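Long-range contacts in carbohydrate binding module (PDB 2XFD), which binds carbohydrate at a calcium-dependent site, here occupied by cellobiose, and probably recognises xylan: residues I5-R10 with V62-I67; E77-N82 with G104-G109; S19-G24 with E48-F53. One frame throughout, in Å; residues are numbered along the deposited sequence.

Interaction 1. Residues I5-R10 with V62-I67; sequences ITVRAR and VQVDYI. With CA (calcium ion), chain D.
With CG swung anti to the backbone N (chi1 -176°) and a bend at chi2, Arg8 brings CB over the ring of Tyr66 and CD to its hydroxyl, while Tyr66's own chi1 of 58° turns that ring back toward strand 5-10. The two segments are antiparallel neighbours in a sheet of this beta-sandwich, interrupted by a beta bulge: Arg8 pairs with Tyr66 but Ala9 with Val64, so Asp65 is the extra residue. Arg8 CB sits over one face of the Tyr66 ring, 3.9 Å from its centroid, a CH-pi contact, and Arg8 CD reaches Tyr66 OH at 3.2 Å. The guanidinium and ring planes are 18° apart; beyond the contact Arg8 NH2 forms a salt bridge with Asp38. At the bulge Arg8 keeps both backbone groups bonded: its N donates to Tyr66 O (3.0 Å) in a nearly straight bond, and its O accepts from Asp65 N (2.8 Å) in a more bent one. Asp65 binds calcium with both its carbonyl O and its OD1, alongside Gln75, Glu77 and Glu98; the bulge probably sets it up to do so. OD2 of the same carboxylate takes a bond from a water that also accepts from Arg8 NE, linking the arginine to the metal site. On the opposite face of the sheet, Val7, Ala9, Val64 and Ile67 form an apolar surface, with Val7 CG2 and Ile67 CG2 4.0 Å apart. Further along, beyond Ala9, Arg10 and Gln63 exchange two backbone bonds, and their side chains meet as well. Gln63 NE2 is held by Glu98, another calcium ligand, which helps fix the amide. Arg10 NE donates to Gln63 OE1 at 2.8 Å, in the carbonyl plane of the amide.

Interaction 2. Residues E77-N82 with G104-G109; sequences ENQSVN and GYISFG. With CA (calcium ion), chain D.
Gln79 and Val81 meet Ser107 in the polar part of this contact, in which a loop lies along the edge of strand 104-109 and joins it through a single backbone bridge, Asn82 with Ile106. Ser107 N donates to Val81 O over 3.1 Å in a fairly straight bond, the N-H angle being 166°. Ser107 O is approached twice: a water that takes the Val81 N-H donates to it at 2.8 Å, and Gln79 NE2 adds a weak bond at 3.4 Å. Next to the bridge, Asn82 CA makes a CA-H...O contact with Tyr105 O.

Among the van der Waals contacts, Gln79 does most. Its CG lies beside the backbone N (chi1 -50°), and a bend at chi2 carries the chain past Phe108, where CG comes within 3.6 Å of Phe108 CD2; the amide and ring planes are 30° apart. Gln79 CB rests on Ile106 CG2 at 3.8 Å, while Val81 CG1 approaches Tyr105 CE2 more loosely, at 4.1 Å. Asn82 ND2 packs against Ile106 CG1 at 3.5 Å, but its polar bonds run elsewhere: ND2 to the carbonyls of Ser97 and Trp99, OD1 to the backbone of Gly84 and Val85. The buried amide thereby ties its own loop to Ser97 and Trp99.

Metal binding belongs to the start of the loop. Glu77 grips calcium with both carboxylate oxygens, OE1 and OE2, each 2.5 Å away, joining the site to which Asp65 also belongs.

The loop follows strand 72-75 and flanks the outermost strand of a four-stranded antiparallel sheet; across that strand lies 48-53, while Ile106 and Phe108 pack onto Val64 and Ile67 of strand 62-69 in the other sheet.

Interaction 3. Residues S19-G24 with E48-F53; sequences SLQVGG and EIRVAF
Leu20 and Ile49 meet on the buried face of this antiparallel pair, Leu20 CD1 touching Ile49 CG2 at 3.8 Å. Val22 and Val51 continue the apolar layer, in which Ile49 and Val51 pack against Ile67 of strand 62-69. Between the faces, five backbone bonds hold the strands in register, from Ser19 N with Ala52 O (2.8 Å) to Gly23 N with Glu48 O (2.9 Å).

The other face is more polar and looser around Gln21 and Arg50, though Ala52 is buried there. Gln21 OE1 comes no nearer than 3.7 Å to Arg50 CB, and a water joins OE1 to Arg50 NH2. With its chain extended from CG to NE, Arg50 grips Glu48 side-on: NE donates to OE1 at 3.0 Å and NH1 to OE2 at 3.0 Å, both from above the carboxylate plane. The guanidinium also makes a cation-pi contact with Tyr105, and Glu48 OE1 has a second partner in Ser107. A leucine in place of Arg50 would probably leave the Glu48 carboxylate without its countercharge and the water-linked Gln21 amide freer to turn.

Leu20, Val22, Ile49 and Val51 thus face the other sheet, as in a beta-sandwich carbohydrate-binding module.

In the fold
The three contacts lie close together, their centres 10 to 12 Å apart. Interaction 1 belongs to one antiparallel sheet; interaction 3 lies in the four-stranded sheet ordered 25-31, 17-22, 48-53, 104-110, and interaction 2 adds a loop to its last strand. The two sheets pack face to face, with Ile67 of interaction 1 against Ile49 and Val51 of interaction 3 and Phe108 of interaction 2. Along the chain, interaction 3 falls between the two segments of interaction 1, and interaction 2 comes after both. Interactions 1 and 2 share one calcium ion, through Asp65 and Glu77, so this metal joins a sheet strand to a loop, apart from the calcium at the glycan site.

Interaction 1. Residues I5-R10 with V62-I67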
loop_
_atom_site.group_PDB
_atom_site.type_symbol
_atom_site.label_atom_id
_atom_site.label_comp_id
_atom_site.label_asym_id
_atom_site.label_seq_id
_atom_site.Cartn_x
_atom_site.Cartn_y
_atom_site.Cartn_z
ATOM N N ILE A 5 8.794 -9.649 -0.672
ATOM C CA ILE A 5 7.532 -9.008 -0.380
ATOM C C ILE A 5 6.700 -8.935 -1.634
ATOM O O ILE A 5 7.154 -8.436 -2.687
ATOM C CB ILE A 5 7.723 -7.558 0.205
ATOM C CG1 ILE A 5 8.553 -7.638 1.452
ATOM C CG2 ILE A 5 6.360 -6.942 0.449
ATOM C CD1 ILE A 5 9.011 -6.256 1.982
ATOM N N THR A 6 5.474 -9.423 -1.576
ATOM C CA THR A 6 4.500 -9.325 -2.655
ATOM C C THR A 6 3.360 -8.385 -2.224
ATOM O O THR A 6 2.845 -8.558 -1.119
ATOM C CB THR A 6 3.944 -10.654 -3.065
ATOM O OG1 THR A 6 4.989 -11.472 -3.551
ATOM C CG2 THR A 6 2.848 -10.592 -4.085
ATOM N N VAL A 7 3.021 -7.400 -3.037
ATOM C CA VAL A 7 1.918 -6.516 -2.828
ATOM C C VAL A 7 0.795 -6.927 -3.780
ATOM O O VAL A 7 1.023 -7.021 -4.978
ATOM C CB VAL A 7 2.333 -5.065 -3.057
ATOM C CG1 VAL A 7 1.153 -4.102 -2.884
ATOM C CG2 VAL A 7 3.484 -4.696 -2.170
ATOM N N ARG A 8 -0.423 -7.137 -3.262
ATOM C CA ARG A 8 -1.590 -7.385 -4.104
ATOM C C ARG A 8 -2.465 -6.124 -4.044
ATOM O O ARG A 8 -2.972 -5.777 -2.982
ATOM C CB ARG A 8 -2.359 -8.607 -3.614
ATOM C CG ARG A 8 -3.520 -8.897 -4.562
ATOM C CD ARG A 8 -3.914 -10.232 -4.714
ATOM N NE ARG A 8 -4.848 -10.528 -5.748
ATOM C CZ ARG A 8 -4.623 -11.028 -6.975
ATOM N NH1 ARG A 8 -5.678 -11.343 -7.709
ATOM N NH2 ARG A 8 -3.415 -11.162 -7.478
ATOM N N ALA A 9 -2.614 -5.425 -5.172
ATOM C CA ALA A 9 -3.274 -4.142 -5.191
ATOM C C ALA A 9 -3.817 -3.823 -6.560
ATOM O O ALA A 9 -3.420 -4.441 -7.566
ATOM C CB ALA A 9 -2.329 -3.071 -4.741
ATOM N N ARG A 10 -4.675 -2.808 -6.588
ATOM C CA ARG A 10 -5.234 -2.252 -7.810
ATOM C C ARG A 10 -5.429 -0.768 -7.650
ATOM O O ARG A 10 -5.527 -0.259 -6.523
ATOM C CB ARG A 10 -6.594 -2.896 -8.176
ATOM C CG ARG A 10 -7.748 -2.450 -7.322
ATOM C CD ARG A 10 -9.059 -3.057 -7.702
ATOM N NE ARG A 10 -10.211 -2.443 -7.062
ATOM C CZ ARG A 10 -10.969 -1.480 -7.616
ATOM N NH1 ARG A 10 -12.080 -1.128 -7.017
ATOM N NH2 ARG A 10 -10.601 -0.894 -8.741
ATOM N N VAL A 62 -6.472 3.862 -4.614
ATOM C CA VAL A 62 -5.815 2.549 -4.557
ATOM C C VAL A 62 -6.531 1.653 -3.568
ATOM O O VAL A 62 -6.910 2.086 -2.463
ATOM C CB VAL A 62 -4.354 2.722 -4.177
ATOM C CG1 VAL A 62 -3.686 1.378 -3.884
ATOM C CG2 VAL A 62 -3.588 3.484 -5.291
ATOM N N GLN A 63 -6.691 0.392 -3.937
ATOM C CA GLN A 63 -7.188 -0.663 -3.038
ATOM C C GLN A 63 -6.053 -1.695 -2.920
ATOM O O GLN A 63 -5.700 -2.325 -3.902
ATOM C CB GLN A 63 -8.472 -1.277 -3.541
ATOM C CG GLN A 63 -9.116 -2.237 -2.568
ATOM C CD GLN A 63 -10.280 -3.013 -3.124
ATOM O OE1 GLN A 63 -10.590 -2.991 -4.308
ATOM N NE2 GLN A 63 -10.970 -3.666 -2.284
ATOM N N VAL A 64 -5.538 -1.867 -1.703
ATOM C CA VAL A 64 -4.519 -2.870 -1.388
ATOM C C VAL A 64 -5.193 -4.002 -0.686
ATOM O O VAL A 64 -5.763 -3.839 0.371
ATOM C CB VAL A 64 -3.391 -2.236 -0.488
ATOM C CG1 VAL A 64 -2.325 -3.304 -0.237
ATOM C CG2 VAL A 64 -2.828 -0.993 -1.059
ATOM N N ASP A 65 -5.158 -5.171 -1.284
ATOM C CA ASP A 65 -5.744 -6.340 -0.646
ATOM C C ASP A 65 -4.935 -6.777 0.572
ATOM O O ASP A 65 -5.460 -6.914 1.704
ATOM C CB ASP A 65 -5.936 -7.502 -1.640
ATOM C CG ASP A 65 -6.824 -8.605 -1.154
ATOM O OD1 ASP A 65 -7.213 -8.618 0.001
ATOM O OD2 ASP A 65 -7.133 -9.504 -1.981
ATOM N N TYR A 66 -3.662 -6.999 0.363
ATOM C CA TYR A 66 -2.761 -7.563 1.321
ATOM C C TYR A 66 -1.343 -7.418 0.784
ATOM O O TYR A 66 -1.131 -7.133 -0.395
ATOM C CB TYR A 66 -3.083 -9.044 1.684
ATOM C CG TYR A 66 -3.083 -9.983 0.489
ATOM C CD1 TYR A 66 -1.937 -10.418 -0.099
ATOM C CD2 TYR A 66 -4.275 -10.461 -0.015
ATOM C CE1 TYR A 66 -1.951 -11.329 -1.150
ATOM C CE2 TYR A 66 -4.306 -11.339 -1.062
ATOM C CZ TYR A 66 -3.135 -11.763 -1.633
ATOM O OH TYR A 66 -3.184 -12.645 -2.716
ATOM N N ILE A 67 -0.380 -7.700 1.664
ATOM C CA ILE A 67 0.962 -8.018 1.246
ATOM C C ILE A 67 1.294 -9.410 1.767
ATOM O O ILE A 67 0.655 -9.941 2.666
ATOM C CB ILE A 67 2.036 -6.967 1.682
ATOM C CG1 ILE A 67 2.335 -7.046 3.165
ATOM C CG2 ILE A 67 1.593 -5.600 1.242
ATOM C CD1 ILE A 67 3.471 -6.141 3.572
HETATM CA CA CA D . -7.701 -7.864 2.143
HETATM O O HOH W 1 -7.331 -10.141 -4.524
HETATM O O HOH W 2 -13.637 -2.635 -5.144
HETATM O O HOH W 3 -9.292 -9.578 1.722
#

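Interaction 2. Residues E77-N82 with G104-G109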
loop_
_atom_site.group_PDB
_atom_site.type_symbol
_atom_site.label_atom_id
_atom_site.label_comp_id
_atom_site.label_asym_id
_atom_site.label_seq_id
_atom_site.Cartn_x
_atom_site.Cartn_y
_atom_site.Cartn_z
ATOM N N GLU A 77 -6.474 -4.454 5.637
ATOM C CA GLU A 77 -7.541 -4.096 6.544
ATOM C C GLU A 77 -7.278 -4.495 7.981
ATOM O O GLU A 77 -7.981 -4.053 8.875
ATOM C CB GLU A 77 -8.890 -4.658 6.042
ATOM C CG GLU A 77 -8.974 -6.194 5.946
ATOM C CD GLU A 77 -8.531 -6.765 4.625
ATOM O OE1 GLU A 77 -9.143 -7.771 4.184
ATOM O OE2 GLU A 77 -7.542 -6.292 4.024
ATOM N N ASN A 78 -6.251 -5.336 8.208
ATOM C CA ASN A 78 -5.829 -5.691 9.570
ATOM C C ASN A 78 -4.770 -4.753 10.124
ATOM O O ASN A 78 -4.341 -4.973 11.245
ATOM C CB ASN A 78 -5.371 -7.167 9.619
ATOM C CG ASN A 78 -6.510 -8.138 9.370
ATOM O OD1 ASN A 78 -7.684 -7.767 9.393
ATOM N ND2 ASN A 78 -6.183 -9.381 9.147
ATOM N N GLN A 79 -4.391 -3.740 9.392
ATOM C CA GLN A 79 -3.359 -2.818 9.827
ATOM C C GLN A 79 -3.972 -1.588 10.456
ATOM O O GLN A 79 -4.841 -0.935 9.852
ATOM C CB GLN A 79 -2.427 -2.442 8.678
ATOM C CG GLN A 79 -1.865 -3.584 7.892
ATOM C CD GLN A 79 -1.260 -4.690 8.742
ATOM O OE1 GLN A 79 -1.638 -5.929 8.500
ATOM N NE2 GLN A 79 -0.462 -4.420 9.613
ATOM N N SER A 80 -3.514 -1.231 11.612
ATOM C CA SER A 80 -4.070 -0.113 12.343
ATOM C C SER A 80 -3.778 1.250 11.759
ATOM O O SER A 80 -4.553 2.197 12.012
ATOM C CB SER A 80 -3.593 -0.132 13.800
ATOM O OG SER A 80 -2.177 -0.035 13.828
ATOM N N VAL A 81 -2.687 1.388 11.044
ATOM C CA VAL A 81 -2.244 2.658 10.491
ATOM C C VAL A 81 -2.411 2.713 8.958
ATOM O O VAL A 81 -1.809 1.941 8.217
ATOM C CB VAL A 81 -0.810 2.969 10.888
ATOM C CG1 VAL A 81 -0.336 4.325 10.220
ATOM C CG2 VAL A 81 -0.731 3.027 12.410
ATOM N N ASN A 82 -3.284 3.630 8.539
ATOM C CA ASN A 82 -3.605 3.919 7.142
ATOM C C ASN A 82 -3.822 5.408 7.023
ATOM O O ASN A 82 -4.825 5.946 7.482
ATOM C CB ASN A 82 -4.840 3.130 6.718
ATOM C CG ASN A 82 -5.192 3.379 5.253
ATOM O OD1 ASN A 82 -4.942 4.488 4.772
ATOM N ND2 ASN A 82 -5.832 2.423 4.587
ATOM N N GLY A 104 -0.784 8.780 0.868
ATOM C CA GLY A 104 -0.636 8.265 2.173
ATOM C C GLY A 104 -0.224 6.802 2.079
ATOM O O GLY A 104 0.077 6.322 0.972
ATOM N N TYR A 105 -0.185 6.116 3.201
ATOM C CA TYR A 105 0.336 4.760 3.231
ATOM C C TYR A 105 -0.412 3.886 4.219
ATOM O O TYR A 105 -1.023 4.367 5.152
ATOM C CB TYR A 105 1.848 4.755 3.550
ATOM C CG TYR A 105 2.203 5.289 4.924
ATOM C CD1 TYR A 105 2.612 6.583 5.124
ATOM C CD2 TYR A 105 2.068 4.525 6.040
ATOM C CE1 TYR A 105 2.927 7.067 6.432
ATOM C CE2 TYR A 105 2.380 5.006 7.291
ATOM C CZ TYR A 105 2.793 6.225 7.469
ATOM O OH TYR A 105 3.137 6.677 8.732
ATOM N N ILE A 106 -0.276 2.601 4.013
ATOM C CA ILE A 106 -0.641 1.554 4.972
ATOM C C ILE A 106 0.631 1.002 5.537
ATOM O O ILE A 106 1.539 0.625 4.769
ATOM C CB ILE A 106 -1.507 0.456 4.349
ATOM C CG1 ILE A 106 -2.716 1.049 3.652
ATOM C CG2 ILE A 106 -1.890 -0.533 5.416
ATOM C CD1 ILE A 106 -3.500 0.110 2.808
ATOM N N SER A 107 0.748 0.919 6.860
ATOM C CA SER A 107 1.894 0.313 7.511
ATOM C C SER A 107 1.598 -1.111 7.868
ATOM O O SER A 107 0.591 -1.432 8.451
ATOM C CB SER A 107 2.226 1.035 8.798
ATOM O OG SER A 107 3.260 0.393 9.496
ATOM N N PHE A 108 2.531 -2.016 7.506
ATOM C CA PHE A 108 2.381 -3.452 7.721
ATOM C C PHE A 108 3.351 -3.992 8.778
ATOM O O PHE A 108 3.518 -5.182 8.931
ATOM C CB PHE A 108 2.561 -4.237 6.420
ATOM C CG PHE A 108 1.459 -3.961 5.428
ATOM C CD1 PHE A 108 1.500 -2.895 4.572
ATOM C CD2 PHE A 108 0.384 -4.805 5.330
ATOM C CE1 PHE A 108 0.490 -2.661 3.679
ATOM C CE2 PHE A 108 -0.613 -4.610 4.428
ATOM C CZ PHE A 108 -0.588 -3.528 3.588
ATOM N N GLY A 109 3.932 -3.111 9.559
ATOM C CA GLY A 109 4.883 -3.540 10.603
ATOM C C GLY A 109 6.232 -3.869 9.990
ATOM O O GLY A 109 6.485 -3.730 8.815
HETATM CA CA CA D . -7.701 -7.864 2.143
HETATM O O HOH W 4 -0.450 -0.438 10.843
HETATM O O HOH W 3 -9.292 -9.578 1.722
#

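Interaction 3. Residues S19-G24 with E48-F53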
loop_
_atom_site.group_PDB
_atom_site.type_symbol
_atom_site.label_atom_id
_atom_site.label_comp_id
_atom_site.label_asym_id
_atom_site.label_seq_id
_atom_site.Cartn_x
_atom_site.Cartn_y
_atom_site.Cartn_z
ATOM N N SER A 19 4.347 2.872 -4.043
ATOM C CA SER A 19 5.717 2.559 -3.628
ATOM C C SER A 19 5.700 1.608 -2.449
ATOM O O SER A 19 5.033 1.847 -1.458
ATOM C CB SER A 19 6.411 3.854 -3.227
ATOM O OG SER A 19 6.580 4.703 -4.340
ATOM N N LEU A 20 6.494 0.569 -2.573
ATOM C CA LEU A 20 6.821 -0.301 -1.437
ATOM C C LEU A 20 8.026 0.322 -0.718
ATOM O O LEU A 20 9.067 0.494 -1.365
ATOM C CB LEU A 20 7.192 -1.702 -1.944
ATOM C CG LEU A 20 7.651 -2.642 -0.867
ATOM C CD1 LEU A 20 6.629 -2.961 0.197
ATOM C CD2 LEU A 20 8.132 -3.935 -1.515
ATOM N N GLN A 21 7.867 0.625 0.541
ATOM C CA GLN A 21 8.910 1.273 1.339
ATOM C C GLN A 21 9.277 0.406 2.528
ATOM O O GLN A 21 8.383 -0.237 3.107
ATOM C CB GLN A 21 8.412 2.626 1.827
ATOM C CG GLN A 21 7.977 3.553 0.724
ATOM C CD GLN A 21 7.360 4.830 1.278
ATOM O OE1 GLN A 21 6.575 4.818 2.210
ATOM N NE2 GLN A 21 7.651 5.895 0.639
ATOM N N VAL A 22 10.528 0.395 2.910
ATOM C CA VAL A 22 10.958 -0.298 4.095
ATOM C C VAL A 22 11.856 0.672 4.883
ATOM O O VAL A 22 12.884 1.145 4.336
ATOM C CB VAL A 22 11.655 -1.611 3.797
ATOM C CG1 VAL A 22 12.114 -2.249 5.091
ATOM C CG2 VAL A 22 10.734 -2.538 3.068
ATOM N N GLY A 23 11.479 1.047 6.095
ATOM C CA GLY A 23 12.238 2.027 6.865
ATOM C C GLY A 23 12.314 3.375 6.211
ATOM O O GLY A 23 13.237 4.163 6.490
ATOM N N GLY A 24 11.396 3.705 5.326
ATOM C CA GLY A 24 11.419 4.977 4.586
ATOM C C GLY A 24 12.125 4.893 3.292
ATOM O O GLY A 24 12.082 5.843 2.509
ATOM N N GLU A 48 10.229 -0.992 8.970
ATOM C CA GLU A 48 8.795 -0.888 8.846
ATOM C C GLU A 48 8.416 -0.884 7.396
ATOM O O GLU A 48 8.870 -0.065 6.603
ATOM C CB GLU A 48 8.296 0.382 9.448
ATOM C CG GLU A 48 6.808 0.562 9.424
ATOM C CD GLU A 48 6.317 1.924 9.835
ATOM O OE1 GLU A 48 5.160 2.236 9.532
ATOM O OE2 GLU A 48 7.066 2.692 10.447
ATOM N N ILE A 49 7.493 -1.755 7.005
ATOM C CA ILE A 49 6.988 -1.847 5.649
ATOM C C ILE A 49 5.796 -0.921 5.493
ATOM O O ILE A 49 4.857 -0.938 6.274
ATOM C CB ILE A 49 6.528 -3.289 5.297
ATOM C CG1 ILE A 49 7.692 -4.282 5.444
ATOM C CG2 ILE A 49 5.930 -3.332 3.938
ATOM C CD1 ILE A 49 7.174 -5.725 5.474
ATOM N N ARG A 50 5.816 -0.100 4.427
ATOM C CA ARG A 50 4.671 0.698 4.022
ATOM C C ARG A 50 4.386 0.484 2.556
ATOM O O ARG A 50 5.288 0.279 1.737
ATOM C CB ARG A 50 4.953 2.177 4.281
ATOM C CG ARG A 50 5.154 2.523 5.735
ATOM C CD ARG A 50 5.578 3.949 5.926
ATOM N NE ARG A 50 5.754 4.170 7.344
ATOM C CZ ARG A 50 6.245 5.304 7.852
ATOM N NH1 ARG A 50 6.476 5.377 9.154
ATOM N NH2 ARG A 50 6.477 6.329 7.081
ATOM N N VAL A 51 3.101 0.533 2.194
ATOM C CA VAL A 51 2.673 0.656 0.810
ATOM C C VAL A 51 2.039 2.020 0.692
ATOM O O VAL A 51 1.060 2.329 1.366
ATOM C CB VAL A 51 1.703 -0.424 0.386
ATOM C CG1 VAL A 51 1.217 -0.182 -1.010
ATOM C CG2 VAL A 51 2.343 -1.791 0.526
ATOM N N ALA A 52 2.668 2.884 -0.129
ATOM C CA ALA A 52 2.290 4.285 -0.246
ATOM C C ALA A 52 1.738 4.590 -1.596
ATOM O O ALA A 52 2.300 4.231 -2.625
ATOM C CB ALA A 52 3.495 5.186 -0.026
ATOM N N PHE A 53 0.644 5.330 -1.632
ATOM C CA PHE A 53 0.028 5.896 -2.849
ATOM C C PHE A 53 0.565 7.323 -2.955
ATOM O O PHE A 53 0.485 8.071 -1.998
ATOM C CB PHE A 53 -1.486 5.892 -2.680
ATOM C CG PHE A 53 -2.323 6.570 -3.735
ATOM C CD1 PHE A 53 -2.010 6.570 -5.103
ATOM C CD2 PHE A 53 -3.522 7.114 -3.357
ATOM C CE1 PHE A 53 -2.857 7.143 -6.037
ATOM C CE2 PHE A 53 -4.389 7.665 -4.271
ATOM C CZ PHE A 53 -4.078 7.671 -5.620
HETATM O O HOH W 5 6.398 6.786 4.202
HETATM O O HOH W 6 8.700 2.610 5.520
#